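Local coordinates for uncharacterized protein (Xanthomonas axonopodis pv. citri, PDB 3OV5) that is a component of a type IV secretion system at the bacterial outer membrane, pairing a VirB7 motif with a globular N0 domain, at residues G42-I47 with S60-A65. Numbering follows the deposited sequence.
Sequences GPVSAI and SAVYAA
Pro-43 and Val-44 meet Val-62 and Tyr-63 in a small apolar contact, where a 3-10 turn in the loop leading to strand 48-49 packs against the C-terminal part of helix 52-63. The contact is van der Waals packing of apolar groups, and the two segments bury 163 Å² between them. Pro-43 CB sits against both methyls of Val-62, 4.0 Å from CG2 and 4.1 Å from CG1. The side chains of Val-44 and Val-62 run nearly perpendicular, and Val-44 CG2 meets Val-62 CG1 at 4.0 Å. With CG1 of Val-44 anti to the backbone N (chi1 178°), CG2, beside that N, is the branch that meets Val-62 and Tyr-63; it lies obliquely to the tyrosine ring, 4.0 Å from both CE1 and OH of Tyr-63. Tyr-63 carries its ring back toward the loop, and its OH is hydrogen-bonded to Thr-39 O and Ile-41 N, which ties the phenol to the chain just ahead of the turn. The turn itself is held by i to i+3 backbone bonds, among them Ser-45 N to Gly-42 O at 2.9 Å. Val-44 is buried and also touches Leu-59 of helix 52-63 and Met-18 of helix 15-24, whereas Pro-43 is exposed, so the contact passes from core to surface. This loop-on-helix packing belongs to the N0 domain, an alpha/beta fold with two helices, a three-stranded mixed sheet and a two-stranded antiparallel sheet.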
loop_
_atom_site.group_PDB
_atom_site.type_symbol
_atom_site.label_atom_id
_atom_site.label_comp_id
_atom_site.label_asym_id
_atom_site.label_seq_id
_atom_site.Cartn_x
_atom_site.Cartn_y
_atom_site.Cartn_z
ATOM N N GLY A 42 -2.125 2.610 -13.015
ATOM C CA GLY A 42 -3.559 2.780 -13.185
ATOM C C GLY A 42 -4.460 1.959 -12.284
ATOM O O GLY A 42 -5.405 2.510 -11.751
ATOM N N PRO A 43 -4.217 0.640 -12.125
ATOM C CA PRO A 43 -5.084 -0.197 -11.289
ATOM C C PRO A 43 -5.237 0.281 -9.843
ATOM O O PRO A 43 -6.204 -0.091 -9.185
ATOM C CB PRO A 43 -4.425 -1.598 -11.376
ATOM C CG PRO A 43 -3.616 -1.588 -12.550
ATOM C CD PRO A 43 -3.263 -0.173 -12.900
ATOM N N VAL A 44 -4.286 1.064 -9.339
ATOM C CA VAL A 44 -4.445 1.604 -7.990
ATOM C C VAL A 44 -5.690 2.498 -7.894
ATOM O O VAL A 44 -6.269 2.634 -6.811
ATOM C CB VAL A 44 -3.173 2.376 -7.545
ATOM C CG1 VAL A 44 -3.314 2.976 -6.190
ATOM C CG2 VAL A 44 -1.957 1.506 -7.573
ATOM N N SER A 45 -6.110 3.077 -9.029
ATOM C CA SER A 45 -7.286 3.959 -9.047
ATOM C C SER A 45 -8.578 3.206 -8.715
ATOM O O SER A 45 -9.591 3.841 -8.412
ATOM C CB SER A 45 -7.332 4.690 -10.376
ATOM O OG SER A 45 -6.235 5.611 -10.411
ATOM N N ALA A 46 -8.581 1.885 -8.735
ATOM C CA ALA A 46 -9.755 1.100 -8.367
ATOM C C ALA A 46 -9.980 1.049 -6.859
ATOM O O ALA A 46 -11.068 0.674 -6.419
ATOM C CB ALA A 46 -9.637 -0.312 -8.932
ATOM N N ILE A 47 -8.960 1.365 -6.052
ATOM C CA ILE A 47 -9.066 1.122 -4.620
ATOM C C ILE A 47 -9.833 2.247 -3.951
ATOM O O ILE A 47 -9.475 3.427 -4.082
ATOM C CB ILE A 47 -7.677 1.004 -3.999
ATOM C CG1 ILE A 47 -6.894 -0.126 -4.689
ATOM C CG2 ILE A 47 -7.799 0.800 -2.489
ATOM C CD1 ILE A 47 -5.437 -0.239 -4.208
ATOM N N SER A 60 -1.504 -4.894 -2.739
ATOM C CA SER A 60 -0.615 -6.031 -2.878
ATOM C C SER A 60 -0.799 -6.721 -4.232
ATOM O O SER A 60 0.174 -7.019 -4.926
ATOM C CB SER A 60 -0.887 -6.999 -1.732
ATOM O OG SER A 60 0.140 -7.967 -1.673
ATOM N N ALA A 61 -2.044 -6.981 -4.613
ATOM C CA ALA A 61 -2.317 -7.657 -5.868
ATOM C C ALA A 61 -1.825 -6.824 -7.057
ATOM O O ALA A 61 -1.340 -7.379 -8.052
ATOM C CB ALA A 61 -3.781 -7.960 -6.001
ATOM N N VAL A 62 -1.947 -5.488 -6.959
ATOM C CA VAL A 62 -1.509 -4.625 -8.048
ATOM C C VAL A 62 -0.014 -4.751 -8.292
ATOM O O VAL A 62 0.429 -4.695 -9.444
ATOM C CB VAL A 62 -1.920 -3.167 -7.763
ATOM C CG1 VAL A 62 -1.284 -2.226 -8.745
ATOM C CG2 VAL A 62 -3.447 -3.016 -7.779
ATOM N N TYR A 63 0.768 -4.890 -7.198
ATOM C CA TYR A 63 2.223 -4.949 -7.293
ATOM C C TYR A 63 2.778 -6.376 -7.213
ATOM O O TYR A 63 3.991 -6.570 -7.237
ATOM C CB TYR A 63 2.878 -3.991 -6.263
ATOM C CG TYR A 63 2.696 -2.548 -6.664
ATOM C CD1 TYR A 63 1.539 -1.853 -6.322
ATOM C CD2 TYR A 63 3.663 -1.905 -7.445
ATOM C CE1 TYR A 63 1.343 -0.538 -6.772
ATOM C CE2 TYR A 63 3.474 -0.577 -7.895
ATOM C CZ TYR A 63 2.302 0.081 -7.548
ATOM O OH TYR A 63 2.032 1.371 -7.988
ATOM N N ALA A 64 1.912 -7.388 -7.191
ATOM C CA ALA A 64 2.359 -8.781 -7.066
ATOM C C ALA A 64 3.242 -9.201 -8.220
ATOM O O ALA A 64 4.192 -9.965 -8.012
ATOM C CB ALA A 64 1.172 -9.721 -6.958
ATOM N N ALA A 65 2.911 -8.771 -9.446
ATOM C CA ALA A 65 3.696 -9.225 -10.609
ATOM C C ALA A 65 5.086 -8.613 -10.623
ATOM O O ALA A 65 5.965 -9.133 -11.329
ATOM C CB ALA A 65 2.960 -8.912 -11.908
#